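Local atomic coordinates of biofilm-associated surface protein (Staphylococcus aureus, PDB entry 7C7U), a protein that is a calcium-binding, cell wall-anchored surface protein of biofilm formation that probably acts as a switch modulating functional amyloid assembly. Residues Ala33-Asp38 and Val167-Ser172; Gly40-Asp45 and Asn51-Asp56; Leu57-Ser62 and Val116-Ala121; Ser184-Thr189 and Asp193-Leu198. All blocks are in the same frame, centred on the assembly; numbering follows the deposited sequence.

Contact 1: Ala33-Asp38 and Val167-Ser172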
loop_
_atom_site.group_PDB
_atom_site.type_symbol
_atom_site.label_atom_id
_atom_site.label_comp_id
_atom_site.label_asym_id
_atom_site.label_seq_id
_atom_site.Cartn_x
_atom_site.Cartn_y
_atom_site.Cartn_z
ATOM N N ALA A 33 7.915 7.638 18.961
ATOM C CA ALA A 33 8.619 6.371 19.046
ATOM C C ALA A 33 7.647 5.215 18.782
ATOM O O ALA A 33 6.431 5.396 18.636
ATOM C CB ALA A 33 9.299 6.237 20.406
ATOM N N SER A 34 8.182 4.000 18.744
ATOM C CA SER A 34 7.332 2.838 18.526
ATOM C C SER A 34 6.471 2.583 19.757
ATOM O O SER A 34 6.934 2.670 20.895
ATOM C CB SER A 34 8.176 1.603 18.205
ATOM O OG SER A 34 7.443 0.659 17.438
ATOM N N MET A 35 5.204 2.289 19.518
ATOM C CA MET A 35 4.303 1.887 20.578
ATOM C C MET A 35 4.401 0.381 20.758
ATOM O O MET A 35 4.741 -0.339 19.822
ATOM C CB MET A 35 2.886 2.307 20.224
ATOM C CG MET A 35 2.766 3.805 20.125
ATOM S SD MET A 35 1.120 4.218 20.629
ATOM C CE MET A 35 1.026 3.184 22.059
ATOM N N LEU A 36 4.167 -0.088 21.984
ATOM C CA LEU A 36 4.314 -1.505 22.314
ATOM C C LEU A 36 3.038 -2.003 22.979
ATOM O O LEU A 36 2.753 -1.641 24.122
ATOM C CB LEU A 36 5.507 -1.740 23.238
ATOM C CG LEU A 36 6.851 -2.156 22.641
ATOM C CD1 LEU A 36 7.397 -1.111 21.674
ATOM C CD2 LEU A 36 7.881 -2.486 23.753
ATOM N N PHE A 37 2.300 -2.853 22.281
ATOM C CA PHE A 37 1.112 -3.507 22.800
ATOM C C PHE A 37 1.536 -4.794 23.498
ATOM O O PHE A 37 2.191 -5.646 22.893
ATOM C CB PHE A 37 0.142 -3.768 21.641
ATOM C CG PHE A 37 -1.130 -4.441 22.034
ATOM C CD1 PHE A 37 -2.086 -3.781 22.789
ATOM C CD2 PHE A 37 -1.385 -5.738 21.612
ATOM C CE1 PHE A 37 -3.277 -4.415 23.142
ATOM C CE2 PHE A 37 -2.561 -6.377 21.935
ATOM C CZ PHE A 37 -3.515 -5.717 22.711
ATOM N N ASP A 38 1.192 -4.922 24.777
ATOM C CA ASP A 38 1.716 -5.972 25.654
ATOM C C ASP A 38 0.542 -6.745 26.252
ATOM O O ASP A 38 0.165 -6.512 27.415
ATOM C CB ASP A 38 2.604 -5.313 26.722
ATOM C CG ASP A 38 3.219 -6.288 27.705
ATOM O OD1 ASP A 38 3.125 -7.515 27.527
ATOM O OD2 ASP A 38 3.848 -5.806 28.674
ATOM N N VAL A 167 -0.565 -2.146 16.353
ATOM C CA VAL A 167 -0.793 -0.886 17.038
ATOM C C VAL A 167 0.049 0.174 16.331
ATOM O O VAL A 167 1.140 -0.110 15.822
ATOM C CB VAL A 167 -0.475 -1.002 18.556
ATOM C CG1 VAL A 167 1.019 -1.207 18.803
ATOM C CG2 VAL A 167 -0.989 0.194 19.309
ATOM N N PHE A 168 -0.480 1.387 16.261
ATOM C CA PHE A 168 0.254 2.489 15.654
ATOM C C PHE A 168 -0.444 3.793 16.009
ATOM O O PHE A 168 -1.586 3.811 16.481
ATOM C CB PHE A 168 0.354 2.336 14.127
ATOM C CG PHE A 168 -0.970 2.099 13.446
ATOM C CD1 PHE A 168 -1.495 0.812 13.354
ATOM C CD2 PHE A 168 -1.674 3.150 12.858
ATOM C CE1 PHE A 168 -2.711 0.576 12.719
ATOM C CE2 PHE A 168 -2.889 2.920 12.204
ATOM C CZ PHE A 168 -3.408 1.631 12.142
ATOM N N VAL A 169 0.273 4.884 15.773
ATOM C CA VAL A 169 -0.288 6.224 15.827
ATOM C C VAL A 169 -0.774 6.584 14.425
ATOM O O VAL A 169 -0.042 6.414 13.443
ATOM C CB VAL A 169 0.754 7.237 16.335
ATOM C CG1 VAL A 169 0.223 8.663 16.246
ATOM C CG2 VAL A 169 1.153 6.907 17.770
ATOM N N ARG A 170 -2.018 7.045 14.328
ATOM C CA ARG A 170 -2.582 7.499 13.065
ATOM C C ARG A 170 -2.626 9.019 13.043
ATOM O O ARG A 170 -3.113 9.644 13.990
ATOM C CB ARG A 170 -3.990 6.945 12.845
ATOM C CG ARG A 170 -4.529 7.162 11.397
ATOM C CD ARG A 170 -5.904 6.526 11.204
ATOM N NE ARG A 170 -6.919 7.099 12.095
ATOM C CZ ARG A 170 -7.717 8.120 11.786
ATOM N NH1 ARG A 170 -8.603 8.553 12.672
ATOM N NH2 ARG A 170 -7.661 8.688 10.581
ATOM N N ASP A 171 -2.112 9.602 11.964
ATOM C CA ASP A 171 -2.292 11.021 11.649
ATOM C C ASP A 171 -3.711 11.177 11.131
ATOM O O ASP A 171 -4.016 10.792 10.000
ATOM C CB ASP A 171 -1.251 11.463 10.622
ATOM C CG ASP A 171 -1.346 12.957 10.247
ATOM O OD1 ASP A 171 -2.398 13.602 10.467
ATOM O OD2 ASP A 171 -0.342 13.475 9.710
ATOM N N SER A 172 -4.601 11.724 11.961
ATOM C CA SER A 172 -6.001 11.809 11.556
ATOM C C SER A 172 -6.230 12.878 10.496
ATOM O O SER A 172 -7.266 12.848 9.823
ATOM C CB SER A 172 -6.904 12.076 12.756
ATOM O OG SER A 172 -6.700 13.383 13.242
#
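Val167 and Met35 bury the most surface here, and they meet through a single methyl branch. Val167 CG1 lies 4.0 Å from Met35 O and 4.2 Å from Met35 CB, so it touches both the backbone and the root of the side chain. It stands between its own backbone N and carbonyl carbon (chi1 68°), a torsion that directs CG1 at the 33-38 segment. The same methyl also reaches Phe37, with CG1 3.9 Å from Phe37 CB, and thus bridges two residues whose side chains leave the same side of their segment.

The nearest CA pairs, Met35 with Phe168 at 6.4 Å and Phe37 with Val167 at 6.6 Å, are too far apart for paired strands. Strand 36-39 bonds instead to strand 52-61, and strand 163-171 to strands 70-76 and 183-187, so two parts of one large mixed, mostly antiparallel sheet close on each other through apolar side chains. Met35 continues toward Val169: bends at chi2 and chi3 (45°) bring SD to 3.9 Å from Val169 CG2, the two side chains crossing nearly at right angles. Leu57 and Phe126 also pack on Met35. From Phe37 CB the ring turns away from Val167, CG being anti to the backbone N, and meets His165 edge-to-face.

Contact 2: Gly40-Asp45 and Asn51-Asp56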
loop_
_atom_site.group_PDB
_atom_site.type_symbol
_atom_site.label_atom_id
_atom_site.label_comp_id
_atom_site.label_asym_id
_atom_site.label_seq_id
_atom_site.Cartn_x
_atom_site.Cartn_y
_atom_site.Cartn_z
ATOM N N GLY A 40 -1.976 -10.027 27.583
ATOM C CA GLY A 40 -1.907 -11.314 28.240
ATOM C C GLY A 40 -1.922 -12.455 27.239
ATOM O O GLY A 40 -2.358 -12.311 26.093
ATOM N N LYS A 41 -1.400 -13.599 27.675
ATOM C CA LYS A 41 -1.367 -14.786 26.835
ATOM C C LYS A 41 -2.709 -15.507 26.862
ATOM O O LYS A 41 -3.462 -15.424 27.831
ATOM C CB LYS A 41 -0.274 -15.750 27.289
ATOM C CG LYS A 41 1.129 -15.200 27.235
ATOM C CD LYS A 41 2.148 -16.311 27.541
ATOM C CE LYS A 41 2.071 -16.794 28.981
ATOM N NZ LYS A 41 3.082 -16.172 29.846
ATOM N N LEU A 42 -3.001 -16.222 25.777
ATOM C CA LEU A 42 -4.259 -16.941 25.637
ATOM C C LEU A 42 -4.001 -18.437 25.651
ATOM O O LEU A 42 -4.512 -19.175 24.798
ATOM C CB LEU A 42 -4.960 -16.529 24.336
ATOM C CG LEU A 42 -5.121 -15.029 24.123
ATOM C CD1 LEU A 42 -5.836 -14.758 22.824
ATOM C CD2 LEU A 42 -5.833 -14.347 25.298
ATOM N N ASP A 43 -3.202 -18.890 26.612
ATOM C CA ASP A 43 -2.606 -20.216 26.568
ATOM C C ASP A 43 -3.006 -21.073 27.765
ATOM O O ASP A 43 -2.360 -22.086 28.038
ATOM C CB ASP A 43 -1.091 -20.085 26.509
ATOM C CG ASP A 43 -0.514 -19.531 27.806
ATOM O OD1 ASP A 43 -1.246 -18.808 28.526
ATOM O OD2 ASP A 43 0.670 -19.805 28.097
ATOM N N SER A 44 -4.064 -20.704 28.477
ATOM C CA SER A 44 -4.485 -21.488 29.626
ATOM C C SER A 44 -6.000 -21.557 29.679
ATOM O O SER A 44 -6.695 -20.640 29.227
ATOM C CB SER A 44 -3.978 -20.891 30.930
ATOM O OG SER A 44 -4.684 -19.693 31.228
ATOM N N ASP A 45 -6.506 -22.646 30.283
ATOM C CA ASP A 45 -7.941 -22.747 30.524
ATOM C C ASP A 45 -8.453 -21.532 31.286
ATOM O O ASP A 45 -9.510 -20.983 30.951
ATOM C CB ASP A 45 -8.279 -24.028 31.304
ATOM C CG ASP A 45 -8.026 -25.304 30.507
ATOM O OD1 ASP A 45 -8.006 -25.262 29.261
ATOM O OD2 ASP A 45 -7.876 -26.370 31.144
ATOM N N ASN A 51 -13.803 -13.661 29.556
ATOM C CA ASN A 51 -14.223 -12.874 28.409
ATOM C C ASN A 51 -13.403 -11.597 28.261
ATOM O O ASN A 51 -13.835 -10.670 27.565
ATOM C CB ASN A 51 -15.716 -12.550 28.497
ATOM C CG ASN A 51 -16.022 -11.490 29.533
ATOM O OD1 ASN A 51 -15.605 -11.595 30.693
ATOM N ND2 ASN A 51 -16.731 -10.443 29.116
ATOM N N ILE A 52 -12.242 -11.521 28.918
ATOM C CA ILE A 52 -11.364 -10.354 28.859
ATOM C C ILE A 52 -9.974 -10.787 28.414
ATOM O O ILE A 52 -9.409 -11.746 28.950
ATOM C CB ILE A 52 -11.279 -9.621 30.210
ATOM C CG1 ILE A 52 -12.662 -9.110 30.612
ATOM C CG2 ILE A 52 -10.254 -8.468 30.142
ATOM C CD1 ILE A 52 -12.662 -8.158 31.780
ATOM N N ILE A 53 -9.417 -10.063 27.445
ATOM C CA ILE A 53 -7.996 -10.130 27.128
ATOM C C ILE A 53 -7.342 -8.893 27.723
ATOM O O ILE A 53 -7.632 -7.774 27.274
ATOM C CB ILE A 53 -7.748 -10.213 25.613
ATOM C CG1 ILE A 53 -8.371 -11.488 25.039
ATOM C CG2 ILE A 53 -6.253 -10.191 25.310
ATOM C CD1 ILE A 53 -8.355 -11.513 23.505
ATOM N N PRO A 54 -6.491 -9.024 28.731
ATOM C CA PRO A 54 -5.852 -7.851 29.324
ATOM C C PRO A 54 -4.615 -7.432 28.541
ATOM O O PRO A 54 -4.002 -8.221 27.817
ATOM C CB PRO A 54 -5.475 -8.349 30.717
ATOM C CG PRO A 54 -5.109 -9.766 30.467
ATOM C CD PRO A 54 -6.067 -10.265 29.399
ATOM N N PHE A 55 -4.247 -6.161 28.703
ATOM C CA PHE A 55 -3.043 -5.656 28.063
ATOM C C PHE A 55 -2.536 -4.424 28.796
ATOM O O PHE A 55 -3.280 -3.734 29.500
ATOM C CB PHE A 55 -3.283 -5.318 26.571
ATOM C CG PHE A 55 -4.245 -4.174 26.332
ATOM C CD1 PHE A 55 -5.614 -4.412 26.202
ATOM C CD2 PHE A 55 -3.777 -2.880 26.148
ATOM C CE1 PHE A 55 -6.494 -3.375 25.940
ATOM C CE2 PHE A 55 -4.641 -1.837 25.895
ATOM C CZ PHE A 55 -6.009 -2.078 25.782
ATOM N N ASP A 56 -1.254 -4.153 28.598
ATOM C CA ASP A 56 -0.680 -2.840 28.828
ATOM C C ASP A 56 -0.272 -2.265 27.484
ATOM O O ASP A 56 -0.065 -2.995 26.517
ATOM C CB ASP A 56 0.538 -2.899 29.762
ATOM C CG ASP A 56 0.187 -3.446 31.139
ATOM O OD1 ASP A 56 -0.844 -3.037 31.707
ATOM O OD2 ASP A 56 0.927 -4.308 31.633
#
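Gly40 and Pro54 bring their backbones to a CA separation of 5.4 Å, where Gly40 N donates to Pro54 O over 2.7 Å with an N-H...O angle of 169°. The bond is short and nearly straight at the hydrogen, while at the acceptor the donor sits 32° off the carbonyl plane. Asp38 and Asp56 are paired through their backbones two residues away along each strand, so this bond carries the antiparallel register of strands 36-39 and 52-61 one step further, to where the 40-45 segment leaves the sheet. The connection of this broad hairpin holds the short helix 45-48, with Ser44 as its N-cap. Gly40 CA lies 4.2 Å from Pro54 CG, so the proline ring flanks the bonded glycine.

Deeper in, Leu42 and Ile53 cross at about a right angle. Leu42 CG lies anti to the carbonyl carbon (chi1 -51°), which carries its methyls to Ile53. CD2 of Leu42 rests 3.8 Å from Ile53 CG1 and 4.2 Å from Ile53 CG2, a methyl set against the fork of the isoleucine, while Leu42 CD1 is 4.2 Å from Ile53 CD1. Phe187 and Val148 touch both residues and extend the apolar cluster beyond the hairpin.

Proline has no N-H to return, so between these two segments the polar link is the one carbonyl of Pro54. Further backbone bonds, Leu42 with Leu188 and Ile53 with Ile142, tie each segment elsewhere, and the buried leucine and isoleucine add a contact with no directional demand.

Contact 3: Leu57-Ser62 and Val116-Ala121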
loop_
_atom_site.group_PDB
_atom_site.type_symbol
_atom_site.label_atom_id
_atom_site.label_comp_id
_atom_site.label_asym_id
_atom_site.label_seq_id
_atom_site.Cartn_x
_atom_site.Cartn_y
_atom_site.Cartn_z
ATOM N N LEU A 57 -0.167 -0.946 27.423
ATOM C CA LEU A 57 0.305 -0.274 26.222
ATOM C C LEU A 57 1.435 0.657 26.640
ATOM O O LEU A 57 1.229 1.532 27.485
ATOM C CB LEU A 57 -0.844 0.477 25.557
ATOM C CG LEU A 57 -0.658 0.993 24.130
ATOM C CD1 LEU A 57 -0.204 -0.097 23.145
ATOM C CD2 LEU A 57 -1.969 1.607 23.687
ATOM N N HIS A 58 2.628 0.452 26.085
ATOM C CA HIS A 58 3.797 1.244 26.443
ATOM C C HIS A 58 4.192 2.158 25.293
ATOM O O HIS A 58 4.093 1.777 24.119
ATOM C CB HIS A 58 5.000 0.363 26.799
ATOM C CG HIS A 58 4.695 -0.767 27.733
ATOM N ND1 HIS A 58 4.703 -0.630 29.107
ATOM C CD2 HIS A 58 4.424 -2.072 27.489
ATOM C CE1 HIS A 58 4.420 -1.792 29.667
ATOM N NE2 HIS A 58 4.250 -2.685 28.706
ATOM N N SER A 59 4.674 3.354 25.619
ATOM C CA SER A 59 5.225 4.188 24.559
ATOM C C SER A 59 6.210 5.198 25.133
ATOM O O SER A 59 6.278 5.426 26.344
ATOM C CB SER A 59 4.116 4.906 23.782
ATOM O OG SER A 59 4.671 5.656 22.712
ATOM N N TYR A 60 6.977 5.794 24.228
ATOM C CA TYR A 60 7.871 6.906 24.523
ATOM C C TYR A 60 7.334 8.130 23.797
ATOM O O TYR A 60 6.935 8.032 22.629
ATOM C CB TYR A 60 9.308 6.608 24.073
ATOM C CG TYR A 60 10.165 5.936 25.124
ATOM C CD1 TYR A 60 10.055 4.571 25.367
ATOM C CD2 TYR A 60 11.082 6.667 25.880
ATOM C CE1 TYR A 60 10.832 3.942 26.336
ATOM C CE2 TYR A 60 11.874 6.050 26.853
ATOM C CZ TYR A 60 11.739 4.684 27.082
ATOM O OH TYR A 60 12.512 4.058 28.053
ATOM N N MET A 61 7.277 9.265 24.497
ATOM C CA MET A 61 6.804 10.511 23.902
ATOM C C MET A 61 7.686 11.669 24.352
ATOM O O MET A 61 8.149 11.704 25.495
ATOM C CB MET A 61 5.336 10.795 24.249
ATOM C CG MET A 61 5.037 10.911 25.726
ATOM S SD MET A 61 3.419 11.672 26.007
ATOM C CE MET A 61 3.499 13.072 24.890
ATOM N N SER A 62 7.904 12.620 23.452
ATOM C CA SER A 62 8.734 13.778 23.761
ATOM C C SER A 62 7.923 14.933 24.342
ATOM O O SER A 62 6.883 15.309 23.805
ATOM C CB SER A 62 9.463 14.236 22.499
ATOM O OG SER A 62 8.547 14.370 21.429
ATOM N N VAL A 116 -8.245 5.772 19.990
ATOM C CA VAL A 116 -8.287 6.601 21.188
ATOM C C VAL A 116 -7.249 7.700 21.010
ATOM O O VAL A 116 -6.286 7.557 20.247
ATOM C CB VAL A 116 -8.039 5.764 22.469
ATOM C CG1 VAL A 116 -6.608 5.275 22.513
ATOM C CG2 VAL A 116 -8.373 6.564 23.723
ATOM N N ASN A 117 -7.472 8.828 21.675
ATOM C CA ASN A 117 -6.528 9.927 21.542
ATOM C C ASN A 117 -5.202 9.545 22.192
ATOM O O ASN A 117 -5.158 8.771 23.148
ATOM C CB ASN A 117 -7.094 11.205 22.164
ATOM C CG ASN A 117 -8.013 11.962 21.207
ATOM O OD1 ASN A 117 -8.082 11.654 20.016
ATOM N ND2 ASN A 117 -8.729 12.948 21.730
ATOM N N PHE A 118 -4.112 10.061 21.623
ATOM C CA PHE A 118 -2.779 9.762 22.138
ATOM C C PHE A 118 -2.513 10.489 23.454
ATOM O O PHE A 118 -2.147 9.864 24.456
ATOM C CB PHE A 118 -1.731 10.146 21.096
ATOM C CG PHE A 118 -0.321 9.812 21.490
ATOM C CD1 PHE A 118 0.415 10.669 22.291
ATOM C CD2 PHE A 118 0.280 8.651 21.035
ATOM C CE1 PHE A 118 1.718 10.365 22.647
ATOM C CE2 PHE A 118 1.581 8.337 21.390
ATOM C CZ PHE A 118 2.302 9.198 22.201
ATOM N N ILE A 119 -2.678 11.811 23.463
ATOM C CA ILE A 119 -2.232 12.648 24.575
ATOM C C ILE A 119 -3.251 12.599 25.709
ATOM O O ILE A 119 -4.427 12.922 25.512
ATOM C CB ILE A 119 -1.993 14.088 24.109
ATOM C CG1 ILE A 119 -0.773 14.150 23.196
ATOM C CG2 ILE A 119 -1.802 15.010 25.294
ATOM C CD1 ILE A 119 -0.982 15.020 21.990
ATOM N N ARG A 120 -2.789 12.220 26.906
ATOM C CA ARG A 120 -3.673 12.060 28.060
ATOM C C ARG A 120 -4.433 13.342 28.385
ATOM O O ARG A 120 -5.609 13.296 28.764
ATOM C CB ARG A 120 -2.864 11.613 29.279
ATOM C CG ARG A 120 -3.658 11.622 30.567
ATOM C CD ARG A 120 -2.826 11.249 31.768
ATOM N NE ARG A 120 -3.631 11.257 32.988
ATOM C CZ ARG A 120 -3.137 11.372 34.220
ATOM N NH1 ARG A 120 -3.955 11.366 35.264
ATOM N NH2 ARG A 120 -1.828 11.486 34.416
ATOM N N ALA A 121 -3.776 14.498 28.252
ATOM C CA ALA A 121 -4.432 15.767 28.557
ATOM C C ALA A 121 -5.590 16.054 27.607
ATOM O O ALA A 121 -6.521 16.782 27.968
ATOM C CB ALA A 121 -3.415 16.910 28.515
#
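Met61 lies along the edge of the Phe118 ring, the two side chains sliding past each other in opposite directions. Three atoms of the methionine share the rim: CE is 3.9 Å from Phe118 CE1, SD is 4.0 Å from that same carbon, and CB is 4.0 Å from Phe118 CZ. CB lies in the ring plane and CE near it. The sulfur is 5.3 Å from the ring centroid in a direction 73° off the normal, a Met-aromatic contact of oblique geometry.

Torsions account for the fit. Met61 CG stands between the backbone N and the carbonyl carbon (chi1 59°), and a bend at chi3 (-47°) folds CE back to CE1. Phe118 holds CG anti to its backbone N, which extends the ring toward strand 52-61. Ser59 OG adds a looser touch at the same rim, 4.3 Å from Phe118 CZ and near the ring plane. Ile119 CG1, from the next residue of its own segment, also lies in that plane at the ring edge.

Phe118 stands where the chain turns a corner, and its ring further meets Phe32 edge-to-face, Phe126, and Ile72 of strand 70-76. On the other side of the contact, strand 52-61 pairs with strand 133-144, through Ser59 to Tyr135 and Met61 to Ser133, and Tyr135 also packs against Met61.

Contact 4: Ser184-Thr189 and Asp193-Leu198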
loop_
_atom_site.group_PDB
_atom_site.type_symbol
_atom_site.label_atom_id
_atom_site.label_comp_id
_atom_site.label_asym_id
_atom_site.label_seq_id
_atom_site.Cartn_x
_atom_site.Cartn_y
_atom_site.Cartn_z
ATOM N N SER A 184 3.623 -4.549 15.748
ATOM C CA SER A 184 2.668 -5.619 15.464
ATOM C C SER A 184 3.058 -6.835 16.298
ATOM O O SER A 184 3.937 -6.754 17.161
ATOM C CB SER A 184 2.605 -5.939 13.963
ATOM O OG SER A 184 3.869 -6.350 13.431
ATOM N N GLY A 185 2.391 -7.957 16.040
ATOM C CA GLY A 185 2.634 -9.202 16.750
ATOM C C GLY A 185 1.441 -10.144 16.645
ATOM O O GLY A 185 0.575 -9.992 15.780
ATOM N N TYR A 186 1.417 -11.127 17.542
ATOM C CA TYR A 186 0.279 -12.020 17.597
ATOM C C TYR A 186 0.155 -12.542 19.015
ATOM O O TYR A 186 1.153 -12.639 19.731
ATOM C CB TYR A 186 0.391 -13.180 16.598
ATOM C CG TYR A 186 1.658 -14.010 16.694
ATOM C CD1 TYR A 186 1.700 -15.169 17.471
ATOM C CD2 TYR A 186 2.793 -13.668 15.980
ATOM C CE1 TYR A 186 2.850 -15.942 17.541
ATOM C CE2 TYR A 186 3.944 -14.440 16.035
ATOM C CZ TYR A 186 3.962 -15.573 16.832
ATOM O OH TYR A 186 5.100 -16.343 16.907
ATOM N N PHE A 187 -1.084 -12.848 19.406
ATOM C CA PHE A 187 -1.367 -13.412 20.722
ATOM C C PHE A 187 -0.837 -14.829 20.807
ATOM O O PHE A 187 -0.937 -15.603 19.851
ATOM C CB PHE A 187 -2.865 -13.430 20.986
ATOM C CG PHE A 187 -3.482 -12.074 21.082
ATOM C CD1 PHE A 187 -3.443 -11.362 22.276
ATOM C CD2 PHE A 187 -4.139 -11.521 19.984
ATOM C CE1 PHE A 187 -4.038 -10.112 22.363
ATOM C CE2 PHE A 187 -4.736 -10.281 20.068
ATOM C CZ PHE A 187 -4.671 -9.562 21.254
ATOM N N LEU A 188 -0.276 -15.178 21.957
ATOM C CA LEU A 188 0.252 -16.515 22.153
ATOM C C LEU A 188 -0.873 -17.426 22.625
ATOM O O LEU A 188 -1.646 -17.054 23.515
ATOM C CB LEU A 188 1.404 -16.514 23.158
ATOM C CG LEU A 188 2.611 -15.665 22.773
ATOM C CD1 LEU A 188 3.746 -15.778 23.771
ATOM C CD2 LEU A 188 3.088 -16.014 21.360
ATOM N N THR A 189 -0.990 -18.586 21.995
ATOM C CA THR A 189 -1.944 -19.616 22.388
ATOM C C THR A 189 -1.190 -20.896 22.689
ATOM O O THR A 189 0.035 -20.975 22.523
ATOM C CB THR A 189 -2.982 -19.888 21.289
ATOM O OG1 THR A 189 -2.353 -20.586 20.204
ATOM C CG2 THR A 189 -3.635 -18.606 20.800
ATOM N N ASP A 193 3.717 -23.434 21.272
ATOM C CA ASP A 193 4.171 -24.171 22.445
ATOM C C ASP A 193 5.630 -23.878 22.774
ATOM O O ASP A 193 5.993 -23.829 23.957
ATOM C CB ASP A 193 3.917 -25.674 22.258
ATOM C CG ASP A 193 4.488 -26.218 20.965
ATOM O OD1 ASP A 193 4.715 -25.431 20.022
ATOM O OD2 ASP A 193 4.679 -27.451 20.879
ATOM N N ASP A 194 6.472 -23.624 21.771
ATOM C CA ASP A 194 7.865 -23.333 22.097
ATOM C C ASP A 194 8.004 -21.976 22.791
ATOM O O ASP A 194 8.728 -21.855 23.793
ATOM C CB ASP A 194 8.747 -23.440 20.853
ATOM C CG ASP A 194 8.353 -22.483 19.726
ATOM O OD1 ASP A 194 7.186 -22.026 19.606
ATOM O OD2 ASP A 194 9.258 -22.212 18.930
ATOM N N LEU A 195 7.278 -20.966 22.310
ATOM C CA LEU A 195 7.318 -19.647 22.936
ATOM C C LEU A 195 6.668 -19.660 24.323
ATOM O O LEU A 195 7.100 -18.928 25.217
ATOM C CB LEU A 195 6.650 -18.616 22.027
ATOM C CG LEU A 195 7.283 -18.416 20.635
ATOM C CD1 LEU A 195 6.663 -17.222 19.885
ATOM C CD2 LEU A 195 8.795 -18.240 20.698
ATOM N N VAL A 196 5.603 -20.445 24.507
ATOM C CA VAL A 196 4.966 -20.552 25.819
ATOM C C VAL A 196 5.914 -21.192 26.830
ATOM O O VAL A 196 6.003 -20.748 27.987
ATOM C CB VAL A 196 3.644 -21.343 25.706
ATOM C CG1 VAL A 196 3.186 -21.865 27.091
ATOM C CG2 VAL A 196 2.569 -20.483 25.078
ATOM N N ASN A 197 6.644 -22.238 26.416
ATOM C CA ASN A 197 7.618 -22.849 27.320
ATOM C C ASN A 197 8.721 -21.868 27.695
ATOM O O ASN A 197 9.262 -21.923 28.810
ATOM C CB ASN A 197 8.219 -24.108 26.692
ATOM C CG ASN A 197 7.209 -25.238 26.561
ATOM O OD1 ASN A 197 6.082 -25.137 27.045
ATOM N ND2 ASN A 197 7.606 -26.321 25.897
ATOM N N LEU A 198 9.107 -21.000 26.758
ATOM C CA LEU A 198 10.121 -19.995 27.050
ATOM C C LEU A 198 9.613 -18.998 28.081
ATOM O O LEU A 198 10.301 -18.705 29.074
ATOM C CB LEU A 198 10.540 -19.283 25.749
ATOM C CG LEU A 198 11.577 -20.034 24.909
ATOM C CD1 LEU A 198 11.452 -19.638 23.421
ATOM C CD2 LEU A 198 12.986 -19.742 25.431
#
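The helical bond from Asn197 N to Asp193 O, 3.0 Å long, is the shortest sound polar bond in the two segments, and it closes the turn that carries Leu195 and Val196 to Tyr186, Leu188 and Thr189. Across the contact itself the touching is apolar or methyl-to-oxygen. Leu195 does most of it with one methyl: CD1 approaches Tyr186 OH to 3.5 Å and Leu188 CD2 to 4.1 Å, and its side chain crosses both partners at roughly a right angle. Its CG is anti to the carbonyl carbon (chi1 -61°), a setting that aims the branch at the end of strand 183-187.

Val196 meets the backbone instead, CG2 lying 3.6 Å from Thr189 O. That threonine is tied to the short connection before helix 193-199: its OG1 accepts from Ala191 N, as in an ST turn, and its N donates to Asp192 OD2.

Tyr186 also packs on Lys162, one of the residues of a calcium site, with the ion about 7 Å from the tyrosine side chain. Strand 183-187 lies beside strand 163-171, Gly185 bonding to His165. Leu195 also reaches Ala365 of strand 359-369, and Leu198, further along the helix, touches Tyr367 of the same strand, while Asp194 OD2 bonds to Gln256 of strand 252-257.

In the fold
Contacts 1, 3 and 4 are buried, whereas contact 2 is only partly so and lies at the outer end of the hairpin. Strand 52-61 serves both contact 2 and contact 3, and bonds along strand 36-39 of contact 1, where Leu36 N meets His58 O at 2.8 Å. Contacts 1 and 3 have centres about 9 Å apart; contact 1 packs methionine and phenylalanine on valines, contact 3 sets a methionine against a ring edge. Contact 2 alone has a hydrogen bond between its segments. It joins contact 4 through Leu42 N to Leu188 O (2.8 Å), and Phe187 packs on Leu42, Ile53 and Phe37, linking contacts 1, 2 and 4. Contact 4 alone sets a helix against a strand end.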